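Local coordinates for CRISPR system Cmr subunit Cmr1-1 (Pyrococcus furiosus, PDB 4W8Z), which caps the type III-B Cmr ribonucleoprotein complex together with Cmr6 and binds RNA in CRISPR-based defence against invading nucleic acids, at residues A[139-151]-A[173-185]. Numbering follows the deposited sequence.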
ATOM      1  N   ILE A 139      -1.409 -13.023 -18.195  1.00 79.00           N
ATOM      2  CA  ILE A 139      -1.043 -11.629 -18.436  1.00 79.26           C
ATOM      3  C   ILE A 139      -2.139 -10.681 -17.944  1.00 85.25           C
ATOM      4  O   ILE A 139      -1.852  -9.564 -17.510  1.00 79.80           O
ATOM      5  CB  ILE A 139      -0.745 -11.368 -19.938  1.00 77.12           C
ATOM      6  CG1 ILE A 139      -0.023 -10.036 -20.127  1.00 79.12           C
ATOM      7  CG2 ILE A 139      -2.011 -11.403 -20.777  1.00 87.86           C
ATOM      8  CD1 ILE A 139       1.466 -10.122 -19.931  1.00 79.68           C
ATOM      9  N   LYS A 140      -3.391 -11.133 -17.987  1.00 95.48           N
ATOM     10  CA  LYS A 140      -4.502 -10.343 -17.469  1.00 87.78           C
ATOM     11  C   LYS A 140      -4.359 -10.174 -15.964  1.00 86.10           C
ATOM     12  O   LYS A 140      -4.491  -9.071 -15.436  1.00 88.95           O
ATOM     13  CB  LYS A 140      -5.844 -10.997 -17.798  1.00 90.01           C
ATOM     14  CG  LYS A 140      -6.326 -10.789 -19.223  1.00 93.89           C
ATOM     15  CD  LYS A 140      -7.732 -11.355 -19.394  1.00 96.36           C
ATOM     16  CE  LYS A 140      -8.304 -11.039 -20.766  1.00106.20           C
ATOM     17  NZ  LYS A 140      -9.748 -11.391 -20.867  1.00109.98           N
ATOM     18  N   LEU A 141      -4.071 -11.280 -15.283  1.00 80.37           N
ATOM     19  CA  LEU A 141      -3.906 -11.281 -13.835  1.00 83.80           C
ATOM     20  C   LEU A 141      -2.671 -10.494 -13.385  1.00 86.48           C
ATOM     21  O   LEU A 141      -2.668  -9.882 -12.317  1.00 87.19           O
ATOM     22  CB  LEU A 141      -3.829 -12.718 -13.319  1.00 77.46           C
ATOM     23  CG  LEU A 141      -5.125 -13.521 -13.431  1.00 73.52           C
ATOM     24  CD1 LEU A 141      -4.880 -14.982 -13.116  1.00 70.53           C
ATOM     25  CD2 LEU A 141      -6.175 -12.941 -12.508  1.00 69.88           C
ATOM     26  N   ALA A 142      -1.624 -10.515 -14.200  1.00 85.22           N
ATOM     27  CA  ALA A 142      -0.413  -9.761 -13.903  1.00 82.95           C
ATOM     28  C   ALA A 142      -0.687  -8.261 -13.973  1.00 81.41           C
ATOM     29  O   ALA A 142      -0.286  -7.503 -13.090  1.00 80.14           O
ATOM     30  CB  ALA A 142       0.703 -10.147 -14.862  1.00 76.99           C
ATOM     31  N   THR A 143      -1.382  -7.843 -15.026  1.00 78.32           N
ATOM     32  CA  THR A 143      -1.698  -6.434 -15.232  1.00 79.47           C
ATOM     33  C   THR A 143      -2.666  -5.916 -14.168  1.00 73.09           C
ATOM     34  O   THR A 143      -2.507  -4.803 -13.660  1.00 75.58           O
ATOM     35  CB  THR A 143      -2.282  -6.200 -16.642  1.00 78.71           C
ATOM     36  OG1 THR A 143      -1.214  -6.194 -17.596  1.00 84.04           O
ATOM     37  CG2 THR A 143      -3.011  -4.874 -16.722  1.00 75.68           C
ATOM     38  N   LEU A 144      -3.657  -6.729 -13.821  1.00 66.52           N
ATOM     39  CA  LEU A 144      -4.581  -6.377 -12.749  1.00 62.18           C
ATOM     40  C   LEU A 144      -3.824  -6.143 -11.449  1.00 66.16           C
ATOM     41  O   LEU A 144      -4.102  -5.189 -10.722  1.00 67.66           O
ATOM     42  CB  LEU A 144      -5.633  -7.468 -12.564  1.00 59.45           C
ATOM     43  CG  LEU A 144      -6.804  -7.407 -13.545  1.00 65.50           C
ATOM     44  CD1 LEU A 144      -7.584  -8.697 -13.529  1.00 71.66           C
ATOM     45  CD2 LEU A 144      -7.714  -6.235 -13.216  1.00 68.91           C
ATOM     46  N   SER A 145      -2.859  -7.015 -11.168  1.00 75.96           N
ATOM     47  CA  SER A 145      -2.006  -6.871  -9.991  1.00 68.62           C
ATOM     48  C   SER A 145      -1.288  -5.531  -9.982  1.00 74.01           C
ATOM     49  O   SER A 145      -1.339  -4.799  -8.991  1.00 80.67           O
ATOM     50  CB  SER A 145      -0.984  -8.000  -9.933  1.00 71.39           C
ATOM     51  OG  SER A 145      -1.630  -9.244  -9.749  1.00 76.92           O
ATOM     52  N   LEU A 146      -0.623  -5.218 -11.090  1.00 72.56           N
ATOM     53  CA  LEU A 146       0.101  -3.958 -11.223  1.00 66.62           C
ATOM     54  C   LEU A 146      -0.838  -2.763 -11.126  1.00 66.68           C
ATOM     55  O   LEU A 146      -0.501  -1.756 -10.501  1.00 64.78           O
ATOM     56  CB  LEU A 146       0.868  -3.913 -12.543  1.00 66.16           C
ATOM     57  CG  LEU A 146       1.582  -2.598 -12.862  1.00 63.40           C
ATOM     58  CD1 LEU A 146       2.531  -2.200 -11.749  1.00 61.80           C
ATOM     59  CD2 LEU A 146       2.333  -2.739 -14.157  1.00 78.56           C
ATOM     60  N   TRP A 147      -2.007  -2.877 -11.753  1.00 61.69           N
ATOM     61  CA  TRP A 147      -3.037  -1.849 -11.643  1.00 63.17           C
ATOM     62  C   TRP A 147      -3.378  -1.599 -10.178  1.00 69.70           C
ATOM     63  O   TRP A 147      -3.514  -0.451  -9.753  1.00 69.40           O
ATOM     64  CB  TRP A 147      -4.300  -2.249 -12.410  1.00 66.51           C
ATOM     65  CG  TRP A 147      -5.375  -1.195 -12.382  1.00 74.33           C
ATOM     66  CD1 TRP A 147      -5.635  -0.261 -13.348  1.00 78.36           C
ATOM     67  CD2 TRP A 147      -6.326  -0.959 -11.333  1.00 74.91           C
ATOM     68  NE1 TRP A 147      -6.691   0.537 -12.969  1.00 68.26           N
ATOM     69  CE2 TRP A 147      -7.130   0.131 -11.735  1.00 69.35           C
ATOM     70  CE3 TRP A 147      -6.577  -1.563 -10.095  1.00 73.38           C
ATOM     71  CZ2 TRP A 147      -8.163   0.631 -10.944  1.00 65.44           C
ATOM     72  CZ3 TRP A 147      -7.604  -1.065  -9.308  1.00 68.56           C
ATOM     73  CH2 TRP A 147      -8.384   0.022  -9.737  1.00 71.29           C
ATOM     74  N   ALA A 148      -3.520  -2.683  -9.418  1.00 66.87           N
ATOM     75  CA  ALA A 148      -3.869  -2.602  -8.002  1.00 69.22           C
ATOM     76  C   ALA A 148      -2.735  -1.982  -7.187  1.00 70.99           C
ATOM     77  O   ALA A 148      -2.974  -1.188  -6.273  1.00 70.45           O
ATOM     78  CB  ALA A 148      -4.221  -3.981  -7.459  1.00 63.49           C
ATOM     79  N   LEU A 149      -1.503  -2.345  -7.528  1.00 62.07           N
ATOM     80  CA  LEU A 149      -0.327  -1.796  -6.861  1.00 64.49           C
ATOM     81  C   LEU A 149      -0.256  -0.274  -7.000  1.00 68.82           C
ATOM     82  O   LEU A 149       0.063   0.428  -6.044  1.00 67.73           O
ATOM     83  CB  LEU A 149       0.946  -2.434  -7.425  1.00 70.12           C
ATOM     84  CG  LEU A 149       2.271  -1.778  -7.037  1.00 69.95           C
ATOM     85  CD1 LEU A 149       2.388  -1.686  -5.525  1.00 82.18           C
ATOM     86  CD2 LEU A 149       3.442  -2.554  -7.624  1.00 65.20           C
ATOM     87  N   VAL A 150      -0.561   0.231  -8.190  1.00 62.31           N
ATOM     88  CA  VAL A 150      -0.517   1.666  -8.432  1.00 67.26           C
ATOM     89  C   VAL A 150      -1.726   2.374  -7.819  1.00 64.62           C
ATOM     90  O   VAL A 150      -1.609   3.476  -7.284  1.00 62.98           O
ATOM     91  CB  VAL A 150      -0.443   1.973  -9.944  1.00 68.38           C
ATOM     92  CG1 VAL A 150      -0.450   3.475 -10.195  1.00 59.17           C
ATOM     93  CG2 VAL A 150       0.805   1.343 -10.549  1.00 62.83           C
ATOM     94  N   SER A 151      -2.884   1.724  -7.882  1.00 65.11           N
ATOM     95  CA  SER A 151      -4.133   2.331  -7.419  1.00 67.95           C
ATOM     96  C   SER A 151      -4.301   2.356  -5.895  1.00 76.72           C
ATOM     97  O   SER A 151      -4.850   3.317  -5.347  1.00 73.00           O
ATOM     98  CB  SER A 151      -5.320   1.604  -8.043  1.00 65.96           C
ATOM     99  OG  SER A 151      -5.317   1.763  -9.451  1.00 67.61           O
ATOM    100  N   SER A 173      -1.381  -0.959 -23.112  1.00 78.54           N
ATOM    101  CA  SER A 173      -1.986  -2.095 -22.434  1.00 79.60           C
ATOM    102  C   SER A 173      -3.285  -2.539 -23.085  1.00 88.24           C
ATOM    103  O   SER A 173      -4.327  -1.911 -22.898  1.00 90.92           O
ATOM    104  CB  SER A 173      -2.242  -1.756 -20.967  1.00 74.57           C
ATOM    105  OG  SER A 173      -2.867  -2.838 -20.306  1.00 74.94           O
ATOM    106  N   GLU A 174      -3.219  -3.627 -23.845  1.00 88.72           N
ATOM    107  CA  GLU A 174      -4.407  -4.182 -24.470  1.00 84.77           C
ATOM    108  C   GLU A 174      -5.318  -4.782 -23.408  1.00 89.12           C
ATOM    109  O   GLU A 174      -6.535  -4.829 -23.582  1.00 99.20           O
ATOM    110  CB  GLU A 174      -4.037  -5.238 -25.513  1.00 88.02           C
ATOM    111  CG  GLU A 174      -3.396  -4.669 -26.769  1.00 90.16           C
ATOM    112  CD  GLU A 174      -3.191  -5.718 -27.850  1.00 97.90           C
ATOM    113  OE1 GLU A 174      -3.673  -6.860 -27.675  1.00 94.83           O
ATOM    114  OE2 GLU A 174      -2.550  -5.398 -28.877  1.00 98.60           O
ATOM    115  N   VAL A 175      -4.727  -5.226 -22.302  1.00 86.51           N
ATOM    116  CA  VAL A 175      -5.498  -5.823 -21.214  1.00 79.00           C
ATOM    117  C   VAL A 175      -6.392  -4.793 -20.526  1.00 77.60           C
ATOM    118  O   VAL A 175      -7.581  -5.035 -20.334  1.00 84.42           O
ATOM    119  CB  VAL A 175      -4.587  -6.480 -20.167  1.00 78.57           C
ATOM    120  CG1 VAL A 175      -5.400  -6.896 -18.950  1.00 79.50           C
ATOM    121  CG2 VAL A 175      -3.878  -7.675 -20.766  1.00 81.69           C
ATOM    122  N   LEU A 176      -5.824  -3.648 -20.161  1.00 73.40           N
ATOM    123  CA  LEU A 176      -6.605  -2.576 -19.552  1.00 72.65           C
ATOM    124  C   LEU A 176      -7.661  -2.042 -20.513  1.00 78.57           C
ATOM    125  O   LEU A 176      -8.759  -1.676 -20.097  1.00 83.32           O
ATOM    126  CB  LEU A 176      -5.700  -1.435 -19.093  1.00 70.16           C
ATOM    127  CG  LEU A 176      -4.815  -1.714 -17.875  1.00 76.36           C
ATOM    128  CD1 LEU A 176      -4.154  -0.420 -17.391  1.00 70.36           C
ATOM    129  CD2 LEU A 176      -5.606  -2.390 -16.754  1.00 63.04           C
ATOM    130  N   GLU A 177      -7.318  -1.991 -21.795  1.00 85.82           N
ATOM    131  CA  GLU A 177      -8.258  -1.588 -22.833  1.00 92.13           C
ATOM    132  C   GLU A 177      -9.433  -2.566 -22.881  1.00 91.90           C
ATOM    133  O   GLU A 177     -10.596  -2.165 -22.892  1.00 89.31           O
ATOM    134  CB  GLU A 177      -7.548  -1.520 -24.188  1.00 97.07           C
ATOM    135  CG  GLU A 177      -8.353  -0.889 -25.307  1.00103.76           C
ATOM    136  CD  GLU A 177      -7.562  -0.770 -26.603  1.00115.89           C
ATOM    137  OE1 GLU A 177      -6.521  -1.449 -26.746  1.00116.18           O
ATOM    138  OE2 GLU A 177      -7.985   0.013 -27.480  1.00122.29           O
ATOM    139  N   ASP A 178      -9.106  -3.854 -22.882  1.00 92.51           N
ATOM    140  CA  ASP A 178     -10.095  -4.922 -22.941  1.00 91.80           C
ATOM    141  C   ASP A 178     -11.068  -4.877 -21.764  1.00 85.90           C
ATOM    142  O   ASP A 178     -12.278  -5.022 -21.943  1.00 92.26           O
ATOM    143  CB  ASP A 178      -9.389  -6.276 -22.980  1.00 97.20           C
ATOM    144  CG  ASP A 178     -10.001  -7.225 -23.990  1.00110.17           C
ATOM    145  OD1 ASP A 178     -10.255  -6.794 -25.138  1.00118.71           O
ATOM    146  OD2 ASP A 178     -10.228  -8.402 -23.632  1.00110.28           O
ATOM    147  N   LEU A 179     -10.535  -4.668 -20.564  1.00 80.07           N
ATOM    148  CA  LEU A 179     -11.335  -4.701 -19.344  1.00 76.39           C
ATOM    149  C   LEU A 179     -12.099  -3.402 -19.096  1.00 78.98           C
ATOM    150  O   LEU A 179     -12.871  -3.305 -18.143  1.00 78.25           O
ATOM    151  CB  LEU A 179     -10.445  -5.007 -18.138  1.00 79.51           C
ATOM    152  CG  LEU A 179      -9.642  -6.307 -18.153  1.00 75.18           C
ATOM    153  CD1 LEU A 179      -8.915  -6.472 -16.842  1.00 78.11           C
ATOM    154  CD2 LEU A 179     -10.550  -7.492 -18.410  1.00 81.53           C
ATOM    155  N   GLY A 180     -11.880  -2.406 -19.949  1.00 79.47           N
ATOM    156  CA  GLY A 180     -12.543  -1.123 -19.802  1.00 79.59           C
ATOM    157  C   GLY A 180     -12.021  -0.321 -18.623  1.00 79.17           C
ATOM    158  O   GLY A 180     -12.755   0.454 -18.012  1.00 82.37           O
ATOM    159  N   LEU A 181     -10.748  -0.512 -18.298  1.00 75.19           N
ATOM    160  CA  LEU A 181     -10.120   0.227 -17.213  1.00 71.26           C
ATOM    161  C   LEU A 181      -9.282   1.386 -17.745  1.00 76.61           C
ATOM    162  O   LEU A 181      -9.057   1.505 -18.950  1.00 83.38           O
ATOM    163  CB  LEU A 181      -9.265  -0.705 -16.361  1.00 67.23           C
ATOM    164  CG  LEU A 181     -10.077  -1.661 -15.492  1.00 68.15           C
ATOM    165  CD1 LEU A 181      -9.175  -2.683 -14.831  1.00 64.70           C
ATOM    166  CD2 LEU A 181     -10.859  -0.874 -14.450  1.00 72.17           C
ATOM    167  N   THR A 182      -8.830   2.244 -16.839  1.00 72.56           N
ATOM    168  CA  THR A 182      -8.059   3.418 -17.212  1.00 69.30           C
ATOM    169  C   THR A 182      -6.662   3.340 -16.614  1.00 69.11           C
ATOM    170  O   THR A 182      -6.356   2.421 -15.857  1.00 72.53           O
ATOM    171  CB  THR A 182      -8.742   4.717 -16.739  1.00 80.04           C
ATOM    172  OG1 THR A 182      -8.687   4.800 -15.308  1.00 75.13           O
ATOM    173  CG2 THR A 182     -10.194   4.753 -17.188  1.00 68.81           C
ATOM    174  N   THR A 183      -5.816   4.307 -16.956  1.00 79.59           N
ATOM    175  CA  THR A 183      -4.467   4.381 -16.399  1.00 79.66           C
ATOM    176  C   THR A 183      -4.341   5.603 -15.498  1.00 78.48           C
ATOM    177  O   THR A 183      -3.264   5.905 -14.981  1.00 81.27           O
ATOM    178  CB  THR A 183      -3.396   4.435 -17.500  1.00 70.58           C
ATOM    179  OG1 THR A 183      -3.720   5.471 -18.432  1.00 70.73           O
ATOM    180  CG2 THR A 183      -3.325   3.113 -18.234  1.00 70.66           C
ATOM    181  N   GLU A 184      -5.460   6.292 -15.311  1.00 71.75           N
ATOM    182  CA  GLU A 184      -5.520   7.456 -14.444  1.00 72.16           C
ATOM    183  C   GLU A 184      -6.967   7.706 -14.024  1.00 81.97           C
ATOM    184  O   GLU A 184      -7.902   7.305 -14.720  1.00 78.41           O
ATOM    185  CB  GLU A 184      -4.942   8.689 -15.143  1.00 74.07           C
ATOM    186  CG  GLU A 184      -5.680   9.102 -16.408  1.00 75.71           C
ATOM    187  CD  GLU A 184      -5.368   8.203 -17.594  1.00 89.61           C
ATOM    188  OE1 GLU A 184      -4.175   8.089 -17.958  1.00 96.32           O
ATOM    189  OE2 GLU A 184      -6.314   7.600 -18.151  1.00 88.92           O
ATOM    190  N   PHE A 185      -7.147   8.365 -12.884  1.00 79.53           N
ATOM    191  CA  PHE A 185      -8.478   8.668 -12.375  1.00 74.04           C
ATOM    192  C   PHE A 185      -8.835  10.132 -12.628  1.00 82.53           C
ATOM    193  O   PHE A 185      -8.176  11.041 -12.118  1.00 79.41           O
ATOM    194  CB  PHE A 185      -8.568   8.354 -10.875  1.00 65.14           C
ATOM    195  CG  PHE A 185      -8.327   6.911 -10.536  1.00 61.66           C
ATOM    196  CD1 PHE A 185      -8.922   5.899 -11.269  1.00 64.53           C
ATOM    197  CD2 PHE A 185      -7.503   6.567  -9.474  1.00 60.12           C
ATOM    198  CE1 PHE A 185      -8.698   4.562 -10.952  1.00 73.72           C
ATOM    199  CE2 PHE A 185      -7.273   5.236  -9.150  1.00 59.36           C
ATOM    200  CZ  PHE A 185      -7.867   4.231  -9.892  1.00 67.46           C
TER
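In the N-terminal RAMP-superfamily part of Cmr1, K140, T143, L144 and W147 on one flank of helix 136-152 meet the short helix 174-178, which follows strand 166-172, and the chain beyond it. The two helix segments cross nearly at right angles (-84°), their axes 9.8 Å apart. V175 CG1 packs on K140 CA (3.9 Å) and touches T143 CG2. T143 turns this methyl against the short helix, CG2 lying trans to N (about 160°) with OG1 beside N (chi1 -78°), and CG2 comes 3.6 Å from L176 CD2. S173 N-caps that helix, its OG accepting from L176 N (3.1 Å) in a nearly straight bond while also hydrogen-bonded to E10 of strand 8-16. G180, with positive phi, closes a Schellman motif after helix 174-178, and L179 CD1 packs 3.8 Å from L144 CD2. The chain then runs along W147, also flanked by helix 188-206. T182 O approaches the indole edge near the ring plane, 3.5 Å from W147 NE1. L181 CD1 lies loosely over one face. The F185 ring, itself stacked on F191, receives W147 CZ2 at its edge. Hydrogen-bonded to W147 O, S151 OG is held over the opposite indole face, 3.2 Å above its plane, and lies 3.6 Å from F185 CZ.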